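Local coordinates for DUF1460 domain-containing protein (Legionella pneumophila subsp. pneumophila, PDB 2IM9) that is of unknown function but may be an N-acetylmuramoyl-L-alanine amidase-like enzyme that cleaves amide bonds in peptidoglycan, at residues 32-37 / 88-93; 79-84 / 198-203; 171-176 / 214-219; 226-231 / 299-304. All blocks are in the same frame, centred on the assembly; numbering follows the deposited sequence. Where two conformers were deposited one is given.

Contact 1: 32-37 / 88-93; sequences EQANSS and YRVDGF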
loop_
_atom_site.group_PDB
_atom_site.type_symbol
_atom_site.label_atom_id
_atom_site.label_comp_id
_atom_site.label_asym_id
_atom_site.label_seq_id
_atom_site.Cartn_x
_atom_site.Cartn_y
_atom_site.Cartn_z
ATOM N N GLU A 32 11.530 13.170 13.795
ATOM C CA GLU A 32 11.424 13.638 15.183
ATOM C C GLU A 32 10.036 14.152 15.469
ATOM O O GLU A 32 9.482 13.884 16.547
ATOM C CB GLU A 32 12.460 14.723 15.516
ATOM C CG GLU A 32 13.854 14.176 15.734
ATOM N N GLN A 33 9.469 14.884 14.510
ATOM C CA GLN A 33 8.079 15.349 14.614
ATOM C C GLN A 33 7.133 14.159 14.733
ATOM O O GLN A 33 6.195 14.168 15.551
ATOM C CB GLN A 33 7.687 16.193 13.388
ATOM C CG GLN A 33 6.167 16.442 13.264
ATOM C CD GLN A 33 5.729 17.059 11.920
ATOM O OE1 GLN A 33 5.914 16.482 10.838
ATOM N NE2 GLN A 33 5.128 18.245 11.998
ATOM N N ALA A 34 7.365 13.141 13.901
ATOM C CA ALA A 34 6.537 11.927 13.943
ATOM C C ALA A 34 6.655 11.194 15.273
ATOM O O ALA A 34 5.655 10.677 15.777
ATOM C CB ALA A 34 6.897 10.990 12.796
ATOM N N ASN A 35 7.870 11.110 15.826
ATOM C CA ASN A 35 8.057 10.488 17.147
ATOM C C ASN A 35 7.177 11.152 18.207
ATOM O O ASN A 35 6.520 10.467 18.992
ATOM C CB ASN A 35 9.533 10.535 17.573
ATOM C CG ASN A 35 10.413 9.657 16.718
ATOM O OD1 ASN A 35 9.937 8.728 16.066
ATOM N ND2 ASN A 35 11.723 9.947 16.714
ATOM N N SER A 36 7.140 12.483 18.208
ATOM C CA SER A 36 6.335 13.221 19.172
ATOM C C SER A 36 4.839 12.941 18.968
ATOM O O SER A 36 4.145 12.608 19.924
ATOM C CB SER A 36 6.675 14.726 19.117
ATOM O OG SER A 36 5.941 15.441 20.088
ATOM N N SER A 37 4.366 13.011 17.719
ATOM C CA SER A 37 2.949 12.788 17.394
ATOM C C SER A 37 2.469 11.364 17.675
ATOM O O SER A 37 1.358 11.158 18.185
ATOM C CB SER A 37 2.682 13.131 15.927
ATOM O OG SER A 37 2.881 14.511 15.704
ATOM N N TYR A 88 9.526 7.140 8.378
ATOM C CA TYR A 88 8.097 7.342 8.662
ATOM C C TYR A 88 7.866 8.840 8.901
ATOM O O TYR A 88 8.807 9.593 9.196
ATOM C CB TYR A 88 7.638 6.543 9.891
ATOM C CG TYR A 88 8.555 6.738 11.082
ATOM C CD1 TYR A 88 8.323 7.764 12.009
ATOM C CD2 TYR A 88 9.664 5.903 11.268
ATOM C CE1 TYR A 88 9.175 7.965 13.103
ATOM C CE2 TYR A 88 10.522 6.076 12.347
ATOM C CZ TYR A 88 10.277 7.112 13.261
ATOM O OH TYR A 88 11.130 7.281 14.326
ATOM N N ARG A 89 6.625 9.271 8.728
ATOM C CA ARG A 89 6.283 10.684 8.882
ATOM C C ARG A 89 4.793 10.847 9.082
ATOM O O ARG A 89 4.011 9.934 8.775
ATOM C CB ARG A 89 6.739 11.477 7.647
ATOM C CG ARG A 89 5.999 11.107 6.367
ATOM C CD ARG A 89 6.763 11.537 5.136
ATOM N NE ARG A 89 6.967 13.002 5.084
ATOM C CZ ARG A 89 7.683 13.634 4.148
ATOM N NH1 ARG A 89 8.293 12.956 3.186
ATOM N NH2 ARG A 89 7.815 14.971 4.189
ATOM N N VAL A 90 4.387 12.014 9.582
ATOM C CA VAL A 90 2.949 12.274 9.779
ATOM C C VAL A 90 2.461 13.492 9.009
ATOM O O VAL A 90 1.303 13.898 9.166
ATOM C CB VAL A 90 2.608 12.448 11.271
ATOM C CG1 VAL A 90 2.817 11.119 12.019
ATOM C CG2 VAL A 90 3.453 13.575 11.893
ATOM N N ASP A 91 3.333 14.078 8.199
ATOM C CA ASP A 91 3.042 15.329 7.485
ATOM C C ASP A 91 2.646 15.110 6.014
ATOM O O ASP A 91 2.309 16.057 5.308
ATOM C CB ASP A 91 4.252 16.271 7.552
ATOM C CG ASP A 91 5.447 15.733 6.787
ATOM O OD1 ASP A 91 5.697 14.514 6.872
ATOM O OD2 ASP A 91 6.131 16.508 6.087
ATOM N N GLY A 92 2.695 13.864 5.549
ATOM C CA GLY A 92 2.395 13.576 4.143
ATOM C C GLY A 92 2.393 12.079 3.911
ATOM O O GLY A 92 3.068 11.353 4.640
ATOM N N PHE A 93 1.633 11.638 2.911
ATOM C CA PHE A 93 1.522 10.227 2.540
ATOM C C PHE A 93 1.366 10.045 1.047
ATOM O O PHE A 93 0.816 10.923 0.372
ATOM C CB PHE A 93 0.264 9.617 3.167
ATOM C CG PHE A 93 0.288 9.580 4.668
ATOM C CD1 PHE A 93 1.018 8.609 5.342
ATOM C CD2 PHE A 93 -0.432 10.526 5.406
ATOM C CE1 PHE A 93 1.050 8.577 6.746
ATOM C CE2 PHE A 93 -0.422 10.500 6.794
ATOM C CZ PHE A 93 0.324 9.510 7.470
HETATM O O HOH W 1 6.458 13.865 10.496
#
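The helix carrying 32-37 passes over the loop 88-93 with Ala34 and Arg89 nearest, their CA atoms 5.2 Å apart, a closeness that the small side chain of Ala34 allows. Its methyl points into the loop and meets, among others, the edge of the Tyr88 ring, with Ala34 CB 3.6 Å from Tyr88 CD1, and one branch of Val90, with Ala34 CB 4.2 Å from Val90 CG1. The other branch, Val90 CG2, lies against the ends of Gln33 and Ser37. Tyr88 has CG lodged between its backbone N and carbonyl carbon (chi1 49°), which brings the phenol to Asn35, the two side chains crossing at about a right angle. Tyr88 OH donates to Asn35 OD1 at 2.6 Å, in the plane of the amide and on a lone pair (C=O...O angle 127°); the same hydroxyl is also bonded to Gln115 NE2 of helix 111-122. On the other flank the extended Gln33 side chain works through a water, which donates to Gln33 OE1 at 2.7 Å and accepts from Val90 N at 2.9 Å. Within the loop Arg89 grips Asp91 side-on, Arg89 NE to Asp91 OD1 at 2.7 Å and NH2 to OD2. An apolar centre is thus flanked by directional polar ties, one direct and one through water, which would favour one placement of the helix on a loop crosslinked by its own salt bridge.

Contact 2: 79-84 / 198-203; sequences NARYDQ and QEKRLV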
loop_
_atom_site.group_PDB
_atom_site.type_symbol
_atom_site.label_atom_id
_atom_site.label_comp_id
_atom_site.label_asym_id
_atom_site.label_seq_id
_atom_site.Cartn_x
_atom_site.Cartn_y
_atom_site.Cartn_z
ATOM N N ASN A 79 21.039 9.337 6.210
ATOM C CA ASN A 79 22.258 8.605 5.945
ATOM C C ASN A 79 22.080 7.367 5.069
ATOM O O ASN A 79 23.020 6.589 4.921
ATOM C CB ASN A 79 22.955 8.215 7.266
ATOM C CG ASN A 79 23.090 9.394 8.218
ATOM O OD1 ASN A 79 23.719 10.396 7.877
ATOM N ND2 ASN A 79 22.505 9.277 9.421
ATOM N N ALA A 80 20.891 7.181 4.490
ATOM C CA ALA A 80 20.671 6.004 3.651
ATOM C C ALA A 80 21.511 6.055 2.376
ATOM O O ALA A 80 21.864 7.132 1.903
ATOM C CB ALA A 80 19.186 5.860 3.311
ATOM N N ARG A 81 21.822 4.893 1.812
ATOM C CA ARG A 81 22.720 4.853 0.654
ATOM C C ARG A 81 22.028 5.394 -0.598
ATOM O O ARG A 81 22.645 6.123 -1.379
ATOM C CB ARG A 81 23.219 3.418 0.418
ATOM C CG ARG A 81 24.184 3.264 -0.803
ATOM C CD ARG A 81 25.396 4.183 -0.717
ATOM N NE ARG A 81 26.418 3.799 -1.698
ATOM C CZ ARG A 81 27.614 4.369 -1.777
ATOM N NH1 ARG A 81 27.942 5.344 -0.930
ATOM N NH2 ARG A 81 28.481 3.955 -2.689
ATOM N N TYR A 82 20.762 5.013 -0.808
ATOM C CA TYR A 82 20.080 5.345 -2.077
ATOM C C TYR A 82 18.928 6.323 -1.925
ATOM O O TYR A 82 18.696 7.142 -2.813
ATOM C CB TYR A 82 19.583 4.067 -2.791
ATOM C CG TYR A 82 20.697 3.068 -2.947
ATOM C CD1 TYR A 82 21.706 3.266 -3.894
ATOM C CD2 TYR A 82 20.759 1.934 -2.131
ATOM C CE1 TYR A 82 22.781 2.352 -4.015
ATOM C CE2 TYR A 82 21.815 1.005 -2.250
ATOM C CZ TYR A 82 22.819 1.236 -3.194
ATOM O OH TYR A 82 23.869 0.357 -3.315
ATOM N N ASP A 83 18.179 6.224 -0.827
ATOM C CA ASP A 83 16.973 7.033 -0.673
ATOM C C ASP A 83 16.863 7.526 0.760
ATOM O O ASP A 83 16.489 6.767 1.650
ATOM C CB ASP A 83 15.718 6.221 -1.054
ATOM C CG ASP A 83 14.452 7.071 -1.081
ATOM O OD1 ASP A 83 14.469 8.245 -0.587
ATOM O OD2 ASP A 83 13.435 6.580 -1.626
ATOM N N GLN A 84 17.203 8.801 0.960
ATOM C CA GLN A 84 17.328 9.393 2.311
ATOM C C GLN A 84 16.067 10.124 2.765
ATOM O O GLN A 84 16.099 10.940 3.710
ATOM C CB GLN A 84 18.555 10.324 2.355
ATOM C CG GLN A 84 19.877 9.591 1.988
ATOM C CD GLN A 84 21.111 10.492 2.094
ATOM O OE1 GLN A 84 21.016 11.724 2.002
ATOM N NE2 GLN A 84 22.268 9.873 2.278
ATOM N N GLN A 198 24.832 10.919 -7.317
ATOM C CA GLN A 198 23.611 10.238 -7.775
ATOM C C GLN A 198 23.903 9.223 -8.878
ATOM O O GLN A 198 23.419 8.091 -8.841
ATOM C CB GLN A 198 22.575 11.238 -8.290
ATOM C CG GLN A 198 21.754 11.918 -7.233
ATOM C CD GLN A 198 20.758 12.870 -7.830
ATOM O OE1 GLN A 198 21.093 14.003 -8.157
ATOM N NE2 GLN A 198 19.527 12.410 -8.001
ATOM N N GLU A 199 24.689 9.639 -9.871
ATOM C CA GLU A 199 25.053 8.750 -10.975
ATOM C C GLU A 199 25.799 7.512 -10.491
ATOM O O GLU A 199 25.450 6.395 -10.882
ATOM C CB GLU A 199 25.888 9.496 -12.029
ATOM N N LYS A 200 26.793 7.714 -9.620
ATOM C CA LYS A 200 27.595 6.633 -9.055
ATOM C C LYS A 200 26.719 5.614 -8.323
ATOM O O LYS A 200 26.817 4.408 -8.553
ATOM C CB LYS A 200 28.659 7.203 -8.100
ATOM C CG LYS A 200 29.362 6.164 -7.186
ATOM C CD LYS A 200 30.281 6.832 -6.138
ATOM C CE LYS A 200 31.259 5.820 -5.497
ATOM N NZ LYS A 200 30.949 5.364 -4.070
ATOM N N ARG A 201 25.860 6.120 -7.446
ATOM C CA ARG A 201 25.028 5.248 -6.639
ATOM C C ARG A 201 24.001 4.540 -7.500
ATOM O O ARG A 201 23.673 3.398 -7.224
ATOM C CB ARG A 201 24.368 6.025 -5.505
ATOM C CG ARG A 201 25.397 6.442 -4.472
ATOM C CD ARG A 201 24.768 7.271 -3.381
ATOM N NE ARG A 201 25.807 7.943 -2.602
ATOM C CZ ARG A 201 25.666 8.330 -1.338
ATOM N NH1 ARG A 201 24.532 8.104 -0.678
ATOM N NH2 ARG A 201 26.673 8.951 -0.727
ATOM N N LEU A 202 23.491 5.218 -8.533
ATOM C CA LEU A 202 22.550 4.549 -9.451
ATOM C C LEU A 202 23.169 3.325 -10.143
ATOM O O LEU A 202 22.543 2.273 -10.202
ATOM C CB LEU A 202 21.999 5.515 -10.485
ATOM C CG LEU A 202 20.870 4.923 -11.344
ATOM C CD1 LEU A 202 19.646 4.525 -10.516
ATOM C CD2 LEU A 202 20.541 5.963 -12.466
ATOM N N VAL A 203 24.396 3.449 -10.661
ATOM C CA VAL A 203 25.086 2.299 -11.282
ATOM C C VAL A 203 25.244 1.165 -10.281
ATOM O O VAL A 203 25.055 -0.010 -10.609
ATOM C CB VAL A 203 26.504 2.701 -11.850
ATOM C CG1 VAL A 203 27.270 1.459 -12.308
ATOM C CG2 VAL A 203 26.356 3.729 -12.953
HETATM O O HOH W 2 30.103 7.010 -2.130
HETATM O O HOH W 3 25.195 10.011 1.345
#
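Arg201 and Arg81, which bury most of the surface here, lay their guanidinium groups flat on one another, centres 4.4 Å apart and planes 23° from parallel. The overlap is offset: Arg81 NH1 sits over one face of the Arg201 group, 3.8 Å from Arg201 NE, while Arg201 CG lies against one face of Arg81. A bend in the Arg81 chain (chi2 56°) folds its end back over its partner, whereas Arg201 runs out extended from the helix and reaches the backbone beyond. There Arg201 NH1 donates to Arg81 O at 2.8 Å, with the donor tilted from the carbonyl plane, so the two arginines are joined by a bond as well as by the stack. Carboxylates of the same helix probably offset the gathered charge: Glu204 takes Arg81 NH2 and Glu197 takes Arg201 NE. Lys200 NZ comes to the edge of the Arg81 group, 3.2 Å from Arg81 NH2; both are donors, and a water accepting from Lys200 NZ and Arg81 NH1 bridges the two side chains. Tyr82, third in buried area, turns its ring edge to the helix, Tyr82 CE1 3.5 Å from Arg201 O, and carries Arg81 CG over one face. Gln84 NE2 ties the loop to itself by donating to Ala80 O at 2.8 Å. The arrangement is a stacked arginine pair with flanking carboxylates, here a surface contact that docks helix 195-209, part of a predicted coiled coil, on the loop between helices 53-63 and 95-107.

Contact 3: 171-176 / 214-219; sequences NALINK and TSLSNV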
loop_
_atom_site.group_PDB
_atom_site.type_symbol
_atom_site.label_atom_id
_atom_site.label_comp_id
_atom_site.label_asym_id
_atom_site.label_seq_id
_atom_site.Cartn_x
_atom_site.Cartn_y
_atom_site.Cartn_z
ATOM N N ASN A 171 -2.700 -11.260 -13.851
ATOM C CA ASN A 171 -1.290 -11.619 -13.833
ATOM C C ASN A 171 -0.465 -10.504 -14.462
ATOM O O ASN A 171 -0.871 -9.897 -15.461
ATOM C CB ASN A 171 -1.032 -12.901 -14.615
ATOM C CG ASN A 171 -2.012 -13.994 -14.285
ATOM O OD1 ASN A 171 -2.708 -14.497 -15.178
ATOM N ND2 ASN A 171 -2.101 -14.358 -13.014
ATOM N N ALA A 172 0.682 -10.228 -13.870
ATOM C CA ALA A 172 1.656 -9.375 -14.527
ATOM C C ALA A 172 2.991 -10.045 -14.339
ATOM O O ALA A 172 3.264 -10.581 -13.279
ATOM C CB ALA A 172 1.668 -8.009 -13.892
ATOM N N LEU A 173 3.821 -10.006 -15.376
ATOM C CA LEU A 173 5.166 -10.552 -15.250
ATOM C C LEU A 173 6.078 -9.427 -14.770
ATOM O O LEU A 173 6.403 -8.511 -15.539
ATOM C CB LEU A 173 5.647 -11.132 -16.574
ATOM C CG LEU A 173 6.987 -11.848 -16.462
ATOM C CD1 LEU A 173 6.887 -13.039 -15.528
ATOM C CD2 LEU A 173 7.437 -12.279 -17.842
ATOM N N ILE A 174 6.424 -9.496 -13.488
ATOM C CA ILE A 174 7.192 -8.444 -12.815
ATOM C C ILE A 174 8.658 -8.772 -12.972
ATOM O O ILE A 174 9.169 -9.702 -12.342
ATOM C CB ILE A 174 6.875 -8.314 -11.292
ATOM C CG1 ILE A 174 5.366 -8.204 -11.018
ATOM C CG2 ILE A 174 7.659 -7.141 -10.689
ATOM C CD1 ILE A 174 4.698 -6.958 -11.553
ATOM N N ASN A 175 9.331 -8.004 -13.813
ATOM C CA ASN A 175 10.726 -8.264 -14.164
ATOM C C ASN A 175 11.572 -7.246 -13.396
ATOM O O ASN A 175 11.740 -6.110 -13.854
ATOM C CB ASN A 175 10.882 -8.085 -15.686
ATOM C CG ASN A 175 12.278 -8.445 -16.194
ATOM O OD1 ASN A 175 13.272 -8.226 -15.510
ATOM N ND2 ASN A 175 12.350 -8.974 -17.432
ATOM N N LYS A 176 12.068 -7.633 -12.218
ATOM C CA LYS A 176 12.826 -6.674 -11.395
ATOM C C LYS A 176 14.087 -6.147 -12.089
ATOM O O LYS A 176 14.318 -4.926 -12.096
ATOM C CB LYS A 176 13.137 -7.245 -10.011
ATOM C CG LYS A 176 11.934 -7.233 -9.104
ATOM C CD LYS A 176 12.315 -7.555 -7.654
ATOM C CE LYS A 176 11.054 -7.608 -6.804
ATOM N NZ LYS A 176 11.304 -8.090 -5.402
ATOM N N THR A 214 12.418 -12.573 -11.300
ATOM C CA THR A 214 11.261 -12.230 -12.128
ATOM C C THR A 214 10.119 -13.083 -11.599
ATOM O O THR A 214 10.312 -14.264 -11.353
ATOM C CB THR A 214 11.542 -12.507 -13.608
ATOM O OG1 THR A 214 12.487 -11.537 -14.089
ATOM C CG2 THR A 214 10.256 -12.456 -14.450
ATOM N N SER A 215 8.949 -12.469 -11.386
ATOM C CA SER A 215 7.834 -13.167 -10.755
ATOM C C SER A 215 6.555 -12.860 -11.484
ATOM O O SER A 215 6.259 -11.686 -11.754
ATOM C CB SER A 215 7.662 -12.707 -9.307
ATOM O OG SER A 215 8.871 -12.787 -8.581
ATOM N N LEU A 216 5.781 -13.905 -11.775
ATOM C CA LEU A 216 4.479 -13.710 -12.387
ATOM C C LEU A 216 3.461 -13.589 -11.265
ATOM O O LEU A 216 3.324 -14.506 -10.452
ATOM C CB LEU A 216 4.122 -14.902 -13.282
ATOM C CG LEU A 216 2.805 -14.826 -14.071
ATOM C CD1 LEU A 216 2.826 -13.775 -15.189
ATOM C CD2 LEU A 216 2.509 -16.239 -14.631
ATOM N N SER A 217 2.744 -12.471 -11.201
ATOM C CA SER A 217 1.794 -12.310 -10.117
ATOM C C SER A 217 0.552 -13.172 -10.354
ATOM O O SER A 217 0.308 -13.652 -11.475
ATOM C CB SER A 217 1.416 -10.841 -9.936
ATOM O OG SER A 217 0.627 -10.391 -11.016
ATOM N N ASN A 218 -0.229 -13.370 -9.293
ATOM C CA ASN A 218 -1.509 -14.077 -9.400
ATOM C C ASN A 218 -2.464 -13.394 -8.413
ATOM O O ASN A 218 -2.553 -13.753 -7.219
ATOM C CB ASN A 218 -1.360 -15.575 -9.103
ATOM C CG ASN A 218 -2.456 -16.424 -9.763
ATOM O OD1 ASN A 218 -2.956 -16.089 -10.847
ATOM N ND2 ASN A 218 -2.789 -17.549 -9.142
ATOM N N VAL A 219 -3.147 -12.372 -8.911
ATOM C CA VAL A 219 -3.879 -11.466 -8.033
ATOM C C VAL A 219 -5.372 -11.635 -8.256
ATOM O O VAL A 219 -5.885 -11.230 -9.308
ATOM C CB VAL A 219 -3.517 -9.995 -8.312
ATOM C CG1 VAL A 219 -4.309 -9.066 -7.360
ATOM C CG2 VAL A 219 -1.979 -9.776 -8.167
#
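Ile174 and Ser215 form the hydrogen-bonded pair at the heart of two antiparallel strands, 173-175 and 214-216, whose directions differ by 167°. Ile174 N donates to Ser215 O at 2.8 Å and Ser215 N returns to Ile174 O at 2.9 Å; the non-hydrogen-bonded pairs Leu173 with Leu216 and Asn175 with Thr214 lie on either side.

Farther along, backbone pairing gives way to side chains. Ser217 N still reaches Ala172 O, 2.9 Å away, but the answering Ala172 N donates to the hydroxyl, Ser217 OG, also at 2.9 Å. With chi1 at 70° that oxygen stands between its own N and carbonyl carbon, and it has a second partner in Asp265. Ser217 O is taken instead by Asn171 ND2 at 2.9 Å, a nitrogen that adds a weak bond to Asn218 OD1, the two amides lying side by side.

Apolar contacts belong to the face bearing Leu173, Thr214 and Leu216, where Leu173 CD1 packs 3.6 Å from Thr214 CG2 and 4.0 Å from Leu216 CB. On the other face Ile174 turns to Ile139 of helix 137-147. Asn175 caps the following helix through OD1 to Gln178 N. This is an antiparallel strand pair with an irregular end, part of the antiparallel sheet that packs against helix 137-147, consistent with the papain-like architecture of clan CA.

Contact 4: 226-231 / 299-304; sequences ALFSEN and YLDKAR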
loop_
_atom_site.group_PDB
_atom_site.type_symbol
_atom_site.label_atom_id
_atom_site.label_comp_id
_atom_site.label_asym_id
_atom_site.label_seq_id
_atom_site.Cartn_x
_atom_site.Cartn_y
_atom_site.Cartn_z
ATOM N N ALA A 226 -19.015 -7.690 -12.688
ATOM C CA ALA A 226 -19.812 -8.247 -11.594
ATOM C C ALA A 226 -20.331 -7.144 -10.676
ATOM O O ALA A 226 -21.504 -7.111 -10.331
ATOM C CB ALA A 226 -18.992 -9.265 -10.801
ATOM N N LEU A 227 -19.447 -6.233 -10.287
ATOM C CA LEU A 227 -19.788 -5.191 -9.325
ATOM C C LEU A 227 -20.794 -4.204 -9.890
ATOM O O LEU A 227 -21.517 -3.552 -9.136
ATOM C CB LEU A 227 -18.534 -4.438 -8.887
ATOM C CG LEU A 227 -17.581 -5.192 -7.963
ATOM C CD1 LEU A 227 -16.311 -4.364 -7.814
ATOM C CD2 LEU A 227 -18.202 -5.424 -6.593
ATOM N N PHE A 228 -20.821 -4.099 -11.220
ATOM C CA PHE A 228 -21.771 -3.228 -11.902
ATOM C C PHE A 228 -22.565 -3.986 -12.952
ATOM O O PHE A 228 -22.881 -3.437 -14.007
ATOM C CB PHE A 228 -21.052 -2.020 -12.505
ATOM C CG PHE A 228 -20.440 -1.142 -11.474
ATOM C CD1 PHE A 228 -21.195 -0.160 -10.835
ATOM C CD2 PHE A 228 -19.121 -1.348 -11.084
ATOM C CE1 PHE A 228 -20.639 0.632 -9.852
ATOM C CE2 PHE A 228 -18.539 -0.552 -10.080
ATOM C CZ PHE A 228 -19.305 0.436 -9.463
ATOM N N SER A 229 -22.877 -5.249 -12.668
ATOM C CA SER A 229 -23.755 -6.026 -13.559
ATOM C C SER A 229 -25.056 -5.258 -13.797
ATOM O O SER A 229 -25.581 -4.612 -12.878
ATOM C CB SER A 229 -24.058 -7.405 -12.967
ATOM O OG SER A 229 -24.697 -7.278 -11.704
ATOM N N GLU A 230 -25.557 -5.304 -15.037
ATOM C CA GLU A 230 -26.753 -4.536 -15.427
ATOM C C GLU A 230 -26.602 -3.017 -15.220
ATOM O O GLU A 230 -27.602 -2.296 -15.065
ATOM C CB GLU A 230 -28.006 -5.056 -14.705
ATOM C CG GLU A 230 -28.382 -6.490 -15.035
ATOM N N ASN A 231 -25.354 -2.537 -15.203
ATOM C CA ASN A 231 -25.041 -1.098 -15.077
ATOM C C ASN A 231 -25.598 -0.473 -13.794
ATOM O O ASN A 231 -25.950 0.710 -13.765
ATOM C CB ASN A 231 -25.519 -0.311 -16.325
ATOM C CG ASN A 231 -24.740 0.991 -16.553
ATOM O OD1 ASN A 231 -23.505 1.026 -16.464
ATOM N ND2 ASN A 231 -25.460 2.061 -16.863
ATOM N N TYR A 299 -16.505 5.942 -6.689
ATOM C CA TYR A 299 -15.111 5.899 -7.119
ATOM C C TYR A 299 -14.920 4.843 -8.220
ATOM O O TYR A 299 -14.315 5.105 -9.282
ATOM C CB TYR A 299 -14.215 5.595 -5.909
ATOM C CG TYR A 299 -12.753 5.486 -6.248
ATOM C CD1 TYR A 299 -11.936 6.624 -6.276
ATOM C CD2 TYR A 299 -12.187 4.251 -6.547
ATOM C CE1 TYR A 299 -10.585 6.525 -6.592
ATOM C CE2 TYR A 299 -10.847 4.138 -6.889
ATOM C CZ TYR A 299 -10.056 5.274 -6.911
ATOM O OH TYR A 299 -8.725 5.148 -7.231
ATOM N N LEU A 300 -15.426 3.642 -7.971
ATOM C CA LEU A 300 -15.262 2.545 -8.914
ATOM C C LEU A 300 -16.101 2.762 -10.162
ATOM O O LEU A 300 -15.694 2.376 -11.249
ATOM C CB LEU A 300 -15.592 1.197 -8.255
ATOM C CG LEU A 300 -14.644 0.808 -7.109
ATOM C CD1 LEU A 300 -15.043 -0.515 -6.500
ATOM C CD2 LEU A 300 -13.187 0.743 -7.574
ATOM N N ASP A 301 -17.266 3.391 -10.007
ATOM C CA ASP A 301 -18.118 3.663 -11.164
ATOM C C ASP A 301 -17.374 4.570 -12.157
ATOM O O ASP A 301 -17.395 4.330 -13.368
ATOM C CB ASP A 301 -19.446 4.282 -10.736
ATOM C CG ASP A 301 -20.381 4.505 -11.912
ATOM O OD1 ASP A 301 -20.716 3.524 -12.607
ATOM O OD2 ASP A 301 -20.751 5.675 -12.153
ATOM N N LYS A 302 -16.702 5.589 -11.628
ATOM C CA LYS A 302 -15.857 6.476 -12.432
ATOM C C LYS A 302 -14.645 5.735 -13.000
ATOM O O LYS A 302 -14.216 6.012 -14.119
ATOM C CB LYS A 302 -15.383 7.675 -11.607
ATOM C CG LYS A 302 -16.504 8.575 -11.113
ATOM C CD LYS A 302 -15.954 9.648 -10.185
ATOM C CE LYS A 302 -17.051 10.606 -9.707
ATOM N NZ LYS A 302 -17.965 9.969 -8.701
ATOM N N ALA A 303 -14.099 4.794 -12.233
ATOM C CA ALA A 303 -12.927 4.027 -12.678
ATOM C C ALA A 303 -13.252 3.074 -13.827
ATOM O O ALA A 303 -12.368 2.730 -14.610
ATOM C CB ALA A 303 -12.292 3.263 -11.499
ATOM N N ARG A 304 -14.521 2.669 -13.932
ATOM C CA ARG A 304 -15.013 1.783 -15.006
ATOM C C ARG A 304 -14.656 2.238 -16.411
ATOM O O ARG A 304 -14.471 1.407 -17.300
ATOM C CB ARG A 304 -16.541 1.668 -14.965
ATOM C CG ARG A 304 -17.119 0.809 -13.897
ATOM C CD ARG A 304 -18.611 1.107 -13.767
ATOM N NE ARG A 304 -19.402 0.298 -14.685
ATOM C CZ ARG A 304 -20.644 0.569 -15.082
ATOM N NH1 ARG A 304 -21.283 1.666 -14.684
ATOM N NH2 ARG A 304 -21.239 -0.270 -15.914
#
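Phe228 and Arg304 lie one over the other in nearly parallel planes, the ring and the guanidinium only 11° apart. The groups are displaced along each other: Arg304 CD stands over the ring in a CH-pi contact, 3.8 Å from the Phe228 centroid, and the guanidinium continues past the ring to cover the aliphatic stem, with Arg304 NE 3.6 Å from Phe228 CB. A bend at chi3 (87°) turns the end of the arginine into this flat pose. Asn231 then meets the guanidinium at its edge, the amide turned 47° from it, and one oxygen takes two donors end-on: Asn231 OD1 is 2.7 Å from Arg304 NH2, in the carbonyl plane, and 2.9 Å from Arg304 NH1, which lies above that plane. Arg304 NH1 also forms a salt bridge with Asp301 OD1 at 2.8 Å, one helical turn back and again at the guanidinium edge. Elsewhere round the ring the contacts come from helix 296-303. Leu300 CB comes to the edge of the ring, 3.9 Å from Phe228 CE2, the two side chains crossing at about a right angle, while Asp301 N lies obliquely off Phe228 CZ. Deeper still, Leu227 CD1 and Leu300 CD1 touch at 4.3 Å, and both leucines continue to Phe238 and Ile312. The chemistry is graded from a hydrophobic base to a polar outer side: the arginine is held flat by bonds at its edge, so its aliphatic part and one guanidinium face can cover the phenylalanine that leaves helix 224-227, and its charge is probably balanced by Asp301.

In the fold
None of the four is wholly core: contacts 1, 3 and 4 are partly buried and contact 2 lies at the surface. Contacts 1 and 2 share the loop between helices 53-63 and 95-107, which meets helix 27-45 through an apolar centre with a hydrogen bond and a water bridge beside it, and helix 195-209 through charged groups. Contacts 2 and 3 follow in sequence, helix 195-209 running on to strand 214-223, and contact 4 continues from the end of that strand. Contact 3 alone joins strands and relies mainly on backbone bonds, side chains taking over at one end. Arginines lie flat in both 2 and 4, on another arginine at the surface and on a buried phenylalanine in 4. Contacts 2 and 4 stand furthest apart, centres about 43 Å.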